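Local coordinates for uncharacterized protein (Eubacterium siraeum, PDB 4NZK), which is of unknown function but belongs to the DHHW family of the SGNH-hydrolase clan and may therefore act as a hydrolase, at residues N101-Y114 / N139-T153. Residues are numbered along the deposited sequence; the frame is centred on the assembly and turned at random.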
ATOM      1  N   ASN A 101     -13.677   9.719  10.562  1.00 11.83           N
ATOM      2  CA  ASN A 101     -13.877   9.416   9.131  1.00 11.30           C
ATOM      3  C   ASN A 101     -13.041   8.225   8.763  1.00 11.13           C
ATOM      4  O   ASN A 101     -11.868   8.174   9.112  1.00 14.03           O
ATOM      5  CB  ASN A 101     -13.566  10.609   8.212  1.00 11.82           C
ATOM      6  CG  ASN A 101     -14.749  11.526   8.105  1.00 13.39           C
ATOM      7  OD1 ASN A 101     -15.900  11.093   8.298  1.00 14.06           O
ATOM      8  ND2 ASN A 101     -14.507  12.769   7.768  1.00 14.50           N
ATOM      9  N   VAL A 102     -13.688   7.259   8.100  1.00  9.49           N
ATOM     10  CA  VAL A 102     -13.025   6.017   7.684  1.00  8.77           C
ATOM     11  C   VAL A 102     -13.062   5.985   6.160  1.00  9.83           C
ATOM     12  O   VAL A 102     -14.120   6.222   5.549  1.00 11.38           O
ATOM     13  CB  VAL A 102     -13.739   4.799   8.249  1.00  9.59           C
ATOM     14  CG1 VAL A 102     -13.052   3.500   7.832  1.00 11.69           C
ATOM     15  CG2 VAL A 102     -13.819   4.910   9.800  1.00 11.72           C
ATOM     16  N   PHE A 103     -11.882   5.762   5.576  1.00  9.08           N
ATOM     17  CA  PHE A 103     -11.679   5.800   4.138  1.00 10.24           C
ATOM     18  C   PHE A 103     -11.196   4.421   3.686  1.00 10.72           C
ATOM     19  O   PHE A 103     -10.510   3.702   4.434  1.00 11.83           O
ATOM     20  CB  PHE A 103     -10.587   6.798   3.766  1.00 10.01           C
ATOM     21  CG  PHE A 103     -10.861   8.240   4.132  1.00 10.60           C
ATOM     22  CD1 PHE A 103     -10.708   8.714   5.438  1.00 10.63           C
ATOM     23  CD2 PHE A 103     -11.231   9.135   3.151  1.00 12.10           C
ATOM     24  CE1 PHE A 103     -10.896  10.062   5.726  1.00 11.88           C
ATOM     25  CE2 PHE A 103     -11.445  10.475   3.435  1.00 13.16           C
ATOM     26  CZ  PHE A 103     -11.293  10.931   4.728  1.00 13.22           C
ATOM     27  N   ASN A 104     -11.556   4.068   2.462  1.00  9.49           N
ATOM     28  CA  ASN A 104     -11.144   2.818   1.850  1.00  9.42           C
ATOM     29  C   ASN A 104     -10.457   3.124   0.512  1.00 10.85           C
ATOM     30  O   ASN A 104     -11.000   3.845  -0.314  1.00 11.85           O
ATOM     31  CB  ASN A 104     -12.396   2.011   1.532  1.00 11.92           C
ATOM     32  CG  ASN A 104     -12.095   0.761   0.747  1.00 12.70           C
ATOM     33  OD1 ASN A 104     -11.340  -0.074   1.200  1.00 12.76           O
ATOM     34  ND2 ASN A 104     -12.666   0.651  -0.457  1.00 14.01           N
HETATM   35  N   MSE A 105      -9.276   2.549   0.315  1.00  9.84           N
HETATM   36  CA  MSE A 105      -8.558   2.684  -0.971  1.00  9.94           C
HETATM   37  C   MSE A 105      -7.913   1.375  -1.331  1.00 10.14           C
HETATM   38  O   MSE A 105      -6.819   1.047  -0.865  1.00 12.63           O
HETATM   39  CB  MSE A 105      -7.577   3.871  -0.930  1.00 12.29           C
HETATM   40  CG  MSE A 105      -7.037   4.123  -2.367  1.00 11.48           C
HETATM   41 SE   MSE A 105      -5.981   5.755  -2.482  0.75 10.33          SE
HETATM   42  CE  MSE A 105      -4.659   5.315  -1.174  1.00 12.63           C
ATOM     43  N   VAL A 106      -8.631   0.596  -2.136  1.00 10.27           N
ATOM     44  CA  VAL A 106      -8.161  -0.673  -2.634  1.00  9.37           C
ATOM     45  C   VAL A 106      -7.577  -0.435  -4.008  1.00 11.36           C
ATOM     46  O   VAL A 106      -8.234   0.155  -4.874  1.00 12.47           O
ATOM     47  CB  VAL A 106      -9.276  -1.756  -2.663  1.00 10.28           C
ATOM     48  CG1 VAL A 106      -8.738  -3.056  -3.259  1.00 12.21           C
ATOM     49  CG2 VAL A 106      -9.807  -1.998  -1.251  1.00 12.27           C
ATOM     50  N   VAL A 107      -6.356  -0.898  -4.207  1.00  9.65           N
ATOM     51  CA  VAL A 107      -5.643  -0.590  -5.455  1.00 11.37           C
ATOM     52  C   VAL A 107      -5.257  -1.873  -6.188  1.00 12.04           C
ATOM     53  O   VAL A 107      -5.046  -2.905  -5.576  1.00 12.43           O
ATOM     54  CB  VAL A 107      -4.391   0.267  -5.209  1.00 14.41           C
ATOM     55  CG1 VAL A 107      -4.784   1.659  -4.707  1.00 14.72           C
ATOM     56  CG2 VAL A 107      -3.410  -0.392  -4.241  1.00 16.94           C
ATOM     57  N   PRO A 108      -5.170  -1.790  -7.518  1.00 10.09           N
ATOM     58  CA  PRO A 108      -4.824  -2.959  -8.293  1.00 10.37           C
ATOM     59  C   PRO A 108      -3.319  -3.164  -8.308  1.00 10.87           C
ATOM     60  O   PRO A 108      -2.567  -2.289  -7.915  1.00 11.26           O
ATOM     61  CB  PRO A 108      -5.283  -2.585  -9.686  1.00 13.63           C
ATOM     62  CG  PRO A 108      -5.078  -1.131  -9.735  1.00 13.97           C
ATOM     63  CD  PRO A 108      -5.424  -0.611  -8.373  1.00 11.20           C
ATOM     64  N   THR A 109      -2.922  -4.348  -8.756  1.00 11.73           N
ATOM     65  CA  THR A 109      -1.557  -4.646  -9.097  1.00 11.71           C
ATOM     66  C   THR A 109      -1.355  -4.345 -10.590  1.00 10.63           C
ATOM     67  O   THR A 109      -2.297  -3.919 -11.302  1.00 11.17           O
ATOM     68  CB  THR A 109      -1.226  -6.094  -8.752  1.00 11.92           C
ATOM     69  OG1 THR A 109      -2.140  -6.954  -9.449  1.00 11.68           O
ATOM     70  CG2 THR A 109      -1.324  -6.334  -7.242  1.00 13.38           C
ATOM     71  N   ALA A 110      -0.126  -4.508 -11.061  1.00 11.03           N
ATOM     72  CA  ALA A 110       0.234  -4.024 -12.391  1.00 10.52           C
ATOM     73  C   ALA A 110      -0.597  -4.594 -13.522  1.00 11.64           C
ATOM     74  O   ALA A 110      -0.767  -3.955 -14.545  1.00 12.62           O
ATOM     75  CB  ALA A 110       1.718  -4.243 -12.670  1.00 14.37           C
ATOM     76  N   GLY A 111      -1.096  -5.822 -13.348  1.00 10.72           N
ATOM     77  CA  GLY A 111      -1.846  -6.498 -14.376  1.00 12.62           C
ATOM     78  C   GLY A 111      -3.128  -5.801 -14.750  1.00 11.66           C
ATOM     79  O   GLY A 111      -3.695  -6.075 -15.821  1.00 15.14           O
ATOM     80  N   ALA A 112      -3.628  -4.905 -13.902  1.00 11.21           N
ATOM     81  CA  ALA A 112      -4.791  -4.116 -14.323  1.00 11.52           C
ATOM     82  C   ALA A 112      -4.511  -3.241 -15.545  1.00 12.13           C
ATOM     83  O   ALA A 112      -5.435  -2.946 -16.332  1.00 14.54           O
ATOM     84  CB  ALA A 112      -5.242  -3.205 -13.229  1.00 11.81           C
ATOM     85  N   TYR A 113      -3.251  -2.818 -15.686  1.00 12.42           N
ATOM     86  CA  TYR A 113      -2.883  -1.855 -16.696  1.00 13.36           C
ATOM     87  C   TYR A 113      -1.925  -2.334 -17.782  1.00 13.92           C
ATOM     88  O   TYR A 113      -1.948  -1.808 -18.889  1.00 16.58           O
ATOM     89  CB  TYR A 113      -2.237  -0.640 -16.033  1.00 12.79           C
ATOM     90  CG  TYR A 113      -3.034  -0.065 -14.884  1.00 13.75           C
ATOM     91  CD1 TYR A 113      -4.276   0.494 -15.102  1.00 13.37           C
ATOM     92  CD2 TYR A 113      -2.540  -0.059 -13.608  1.00 12.61           C
ATOM     93  CE1 TYR A 113      -5.037   1.003 -14.044  1.00 12.88           C
ATOM     94  CE2 TYR A 113      -3.272   0.464 -12.546  1.00 13.27           C
ATOM     95  CZ  TYR A 113      -4.530   1.005 -12.774  1.00 13.27           C
ATOM     96  OH  TYR A 113      -5.236   1.503 -11.709  1.00 13.82           O
ATOM     97  N   TYR A 114      -1.064  -3.289 -17.450  1.00 11.98           N
ATOM     98  CA  TYR A 114       0.072  -3.646 -18.290  1.00 14.36           C
ATOM     99  C   TYR A 114       0.081  -5.048 -18.891  1.00 14.05           C
ATOM    100  O   TYR A 114       1.043  -5.406 -19.552  1.00 17.57           O
ATOM    101  CB  TYR A 114       1.337  -3.474 -17.462  1.00 13.40           C
ATOM    102  CG  TYR A 114       1.585  -2.022 -17.082  1.00 14.18           C
ATOM    103  CD1 TYR A 114       2.007  -1.103 -18.018  1.00 15.67           C
ATOM    104  CD2 TYR A 114       1.411  -1.583 -15.805  1.00 12.84           C
ATOM    105  CE1 TYR A 114       2.248   0.222 -17.673  1.00 16.16           C
ATOM    106  CE2 TYR A 114       1.670  -0.271 -15.441  1.00 12.79           C
ATOM    107  CZ  TYR A 114       2.077   0.633 -16.382  1.00 13.76           C
ATOM    108  OH  TYR A 114       2.316   1.918 -15.970  1.00 13.13           O
ATOM    109  N   ASN A 139     -21.143   4.151   5.155  1.00 11.64           N
ATOM    110  CA  ASN A 139     -20.520   5.262   5.860  1.00 13.28           C
ATOM    111  C   ASN A 139     -18.984   5.196   5.910  1.00 12.47           C
ATOM    112  O   ASN A 139     -18.341   5.671   6.833  1.00 12.25           O
ATOM    113  CB  ASN A 139     -21.087   5.416   7.257  1.00 14.41           C
ATOM    114  CG  ASN A 139     -22.546   5.700   7.253  1.00 13.05           C
ATOM    115  OD1 ASN A 139     -23.030   6.426   6.379  1.00 14.60           O
ATOM    116  ND2 ASN A 139     -23.287   5.112   8.222  1.00 14.86           N
ATOM    117  N   VAL A 140     -18.426   4.605   4.871  1.00 11.34           N
ATOM    118  CA  VAL A 140     -16.986   4.566   4.645  1.00 11.10           C
ATOM    119  C   VAL A 140     -16.750   5.288   3.324  1.00 12.23           C
ATOM    120  O   VAL A 140     -17.417   4.987   2.328  1.00 15.50           O
ATOM    121  CB  VAL A 140     -16.430   3.125   4.607  1.00 13.17           C
ATOM    122  CG1 VAL A 140     -14.961   3.081   4.250  1.00 13.15           C
ATOM    123  CG2 VAL A 140     -16.642   2.476   5.956  1.00 13.79           C
ATOM    124  N   ILE A 141     -15.793   6.203   3.312  1.00 11.86           N
ATOM    125  CA  ILE A 141     -15.522   7.024   2.123  1.00 11.48           C
ATOM    126  C   ILE A 141     -14.613   6.287   1.160  1.00 11.45           C
ATOM    127  O   ILE A 141     -13.502   5.943   1.503  1.00 13.81           O
ATOM    128  CB  ILE A 141     -14.835   8.334   2.555  1.00 12.51           C
ATOM    129  CG1 ILE A 141     -15.749   9.099   3.521  1.00 13.46           C
ATOM    130  CG2 ILE A 141     -14.451   9.165   1.350  1.00 12.63           C
ATOM    131  CD1 ILE A 141     -15.027  10.179   4.278  1.00 16.22           C
ATOM    132  N   ASN A 142     -15.077   6.059  -0.051  1.00 11.84           N
ATOM    133  CA  ASN A 142     -14.283   5.334  -1.025  1.00 11.39           C
ATOM    134  C   ASN A 142     -13.392   6.303  -1.770  1.00 13.88           C
ATOM    135  O   ASN A 142     -13.837   7.333  -2.213  1.00 15.31           O
ATOM    136  CB  ASN A 142     -15.136   4.569  -2.035  1.00 14.97           C
ATOM    137  CG  ASN A 142     -14.271   3.670  -2.899  1.00 13.87           C
ATOM    138  OD1 ASN A 142     -13.606   2.772  -2.375  1.00 19.10           O
ATOM    139  ND2 ASN A 142     -14.223   3.934  -4.187  1.00 20.26           N
ATOM    140  N   VAL A 143     -12.128   5.935  -1.917  1.00 12.06           N
ATOM    141  CA  VAL A 143     -11.170   6.734  -2.657  1.00 10.51           C
ATOM    142  C   VAL A 143     -10.837   5.965  -3.958  1.00 12.65           C
ATOM    143  O   VAL A 143     -10.508   4.793  -3.908  1.00 14.14           O
ATOM    144  CB  VAL A 143      -9.873   6.943  -1.851  1.00 12.89           C
ATOM    145  CG1 VAL A 143      -8.864   7.779  -2.620  1.00 13.96           C
ATOM    146  CG2 VAL A 143     -10.148   7.523  -0.497  1.00 15.64           C
ATOM    147  N   ASP A 144     -10.951   6.638  -5.098  1.00 13.46           N
ATOM    148  CA  ASP A 144     -10.729   6.008  -6.390  1.00 14.35           C
ATOM    149  C   ASP A 144      -9.256   6.022  -6.792  1.00 15.24           C
ATOM    150  O   ASP A 144      -8.819   6.762  -7.689  1.00 15.17           O
ATOM    151  CB  ASP A 144     -11.596   6.637  -7.465  1.00 15.46           C
ATOM    152  CG  ASP A 144     -11.764   5.748  -8.691  1.00 16.52           C
ATOM    153  OD1 ASP A 144     -11.014   4.737  -8.857  1.00 16.81           O
ATOM    154  OD2 ASP A 144     -12.665   6.107  -9.504  1.00 20.87           O
ATOM    155  N   GLY A 145      -8.498   5.187  -6.106  1.00 12.71           N
ATOM    156  CA  GLY A 145      -7.085   4.979  -6.411  1.00 13.58           C
ATOM    157  C   GLY A 145      -6.895   4.374  -7.776  1.00 12.68           C
ATOM    158  O   GLY A 145      -5.927   4.705  -8.470  1.00 14.68           O
ATOM    159  N   TYR A 146      -7.805   3.484  -8.169  1.00 11.96           N
ATOM    160  CA  TYR A 146      -7.732   2.871  -9.495  1.00 12.54           C
ATOM    161  C   TYR A 146      -7.669   3.911 -10.616  1.00 12.75           C
ATOM    162  O   TYR A 146      -6.835   3.846 -11.485  1.00 12.10           O
ATOM    163  CB  TYR A 146      -8.918   1.942  -9.720  1.00 14.88           C
ATOM    164  CG  TYR A 146      -8.817   1.176 -10.993  1.00 12.20           C
ATOM    165  CD1 TYR A 146      -9.104   1.734 -12.241  1.00 15.32           C
ATOM    166  CD2 TYR A 146      -8.391  -0.122 -10.957  1.00 12.79           C
ATOM    167  CE1 TYR A 146      -8.959   0.981 -13.397  1.00 15.85           C
ATOM    168  CE2 TYR A 146      -8.231  -0.852 -12.117  1.00 11.91           C
ATOM    169  CZ  TYR A 146      -8.507  -0.316 -13.316  1.00 14.95           C
ATOM    170  OH  TYR A 146      -8.333  -1.123 -14.430  1.00 18.14           O
ATOM    171  N   ALA A 147      -8.566   4.883 -10.560  1.00 11.51           N
ATOM    172  CA  ALA A 147      -8.614   5.911 -11.575  1.00 12.53           C
ATOM    173  C   ALA A 147      -7.393   6.804 -11.507  1.00 12.11           C
ATOM    174  O   ALA A 147      -6.928   7.295 -12.537  1.00 14.55           O
ATOM    175  CB  ALA A 147      -9.879   6.749 -11.456  1.00 16.23           C
ATOM    176  N   ALA A 148      -6.895   7.050 -10.300  1.00 14.46           N
ATOM    177  CA  ALA A 148      -5.714   7.892 -10.148  1.00 15.03           C
ATOM    178  C   ALA A 148      -4.519   7.254 -10.832  1.00 14.57           C
ATOM    179  O   ALA A 148      -3.783   7.906 -11.553  1.00 18.22           O
ATOM    180  CB  ALA A 148      -5.432   8.125  -8.681  1.00 17.74           C
ATOM    181  N   LEU A 149      -4.353   5.956 -10.669  1.00 12.19           N
ATOM    182  CA  LEU A 149      -3.218   5.273 -11.286  1.00 12.06           C
ATOM    183  C   LEU A 149      -3.396   5.149 -12.788  1.00 13.28           C
ATOM    184  O   LEU A 149      -2.430   5.277 -13.540  1.00 13.58           O
ATOM    185  CB  LEU A 149      -3.053   3.908 -10.669  1.00 14.28           C
ATOM    186  CG  LEU A 149      -2.570   3.926  -9.220  1.00 15.32           C
ATOM    187  CD1 LEU A 149      -2.993   2.625  -8.515  1.00 15.53           C
ATOM    188  CD2 LEU A 149      -1.034   4.105  -9.122  1.00 17.06           C
ATOM    189  N   GLU A 150      -4.622   4.874 -13.210  1.00 12.74           N
ATOM    190  CA  GLU A 150      -4.922   4.669 -14.634  1.00 14.22           C
ATOM    191  C   GLU A 150      -4.472   5.900 -15.437  1.00 13.93           C
ATOM    192  O   GLU A 150      -4.067   5.781 -16.583  1.00 16.34           O
ATOM    193  CB  GLU A 150      -6.426   4.426 -14.791  1.00 15.31           C
ATOM    194  CG  GLU A 150      -6.926   4.101 -16.184  1.00 18.62           C
ATOM    195  CD  GLU A 150      -8.443   3.805 -16.175  1.00 26.29           C
ATOM    196  OE1 GLU A 150      -9.221   4.429 -15.392  1.00 36.51           O
ATOM    197  OE2 GLU A 150      -8.855   2.943 -16.943  1.00 46.08           O
ATOM    198  N   ALA A 151      -4.546   7.078 -14.822  1.00 13.02           N
ATOM    199  CA  ALA A 151      -4.177   8.314 -15.519  1.00 15.11           C
ATOM    200  C   ALA A 151      -2.659   8.530 -15.691  1.00 15.25           C
ATOM    201  O   ALA A 151      -2.252   9.482 -16.347  1.00 16.28           O
ATOM    202  CB  ALA A 151      -4.793   9.486 -14.778  1.00 16.87           C
ATOM    203  N   HIS A 152      -1.833   7.636 -15.149  1.00 11.77           N
ATOM    204  CA  HIS A 152      -0.395   7.823 -15.127  1.00 12.18           C
ATOM    205  C   HIS A 152       0.370   6.600 -15.568  1.00 11.69           C
ATOM    206  O   HIS A 152       1.558   6.420 -15.222  1.00 12.85           O
ATOM    207  CB  HIS A 152       0.033   8.270 -13.731  1.00 12.93           C
ATOM    208  CG  HIS A 152      -0.513   9.598 -13.371  1.00 12.45           C
ATOM    209  ND1 HIS A 152      -0.008  10.775 -13.892  1.00 16.37           N
ATOM    210  CD2 HIS A 152      -1.561   9.950 -12.591  1.00 13.47           C
ATOM    211  CE1 HIS A 152      -0.702  11.798 -13.421  1.00 15.13           C
ATOM    212  NE2 HIS A 152      -1.675  11.320 -12.657  1.00 13.49           N
ATOM    213  N   THR A 153      -0.285   5.768 -16.365  1.00 11.46           N
ATOM    214  CA  THR A 153       0.337   4.495 -16.775  1.00 13.71           C
ATOM    215  C   THR A 153       1.545   4.653 -17.722  1.00 13.01           C
ATOM    216  O   THR A 153       2.333   3.731 -17.885  1.00 14.78           O
ATOM    217  CB  THR A 153      -0.683   3.535 -17.383  1.00 14.13           C
ATOM    218  OG1 THR A 153      -1.359   4.165 -18.472  1.00 17.54           O
ATOM    219  CG2 THR A 153      -1.649   3.063 -16.319  1.00 15.95           C
TER
HETATM  220  O   HOH W   1     -16.577   7.660   7.689  1.00 14.35           O
HETATM  221  O   HOH W   2     -11.084   1.838  -3.350  1.00 14.26           O
HETATM  222  O   HOH W   3      -9.476   2.335  -5.952  1.00 14.62           O
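At the edge of the mixed sheet, strand 101-107 takes up the short parallel strand 141-142, Phe103 facing Ile141 and Asn104 facing Asn142. Three backbone bonds zip the pair: Ile141 N to Val102 O, Asn104 N to Ile141 O, and Val143 N to Asn104 O. On one face of the sheet Ile141 lies alongside Phe103 and sets CD1 over the ring, 4.0 Å from its centroid. On the other, Asn104 and Asn142 run side by side, both with CG anti to the backbone N (chi1 173° and -172°), and Asn104 ND2 donates to Asn142 OD1 at 3.0 Å; Tyr85 OH binds Asn104 OD1. Beyond Val143, whose CG1 lies 3.5 Å from Met105 SE, direct backbone bonding gives way to waters: one links Val106 N with Asn142 OD1 and Val143 O, a second Val106 O with Tyr146 N. Asp144 caps helix 145-150, its OD1 accepting from Ala147 N. Along this helix, Tyr113 OH sits 3.5 Å above the centre of the Tyr146 ring while giving its proton to a lone pair of Tyr146 O, 2.8 Å away; that carbonyl also takes Glu150 N. Pro108 CG packs against Tyr146 CD2 at 3.7 Å, and Tyr114 OH closes the far end on Thr153 O at 2.6 Å. Strand 328-334 flanks strand 101-107 across from 141-142, helices 83-96 and 126-136 touch Asn104, and Phe177 of helix 167-180 meets Phe103 edge-to-face.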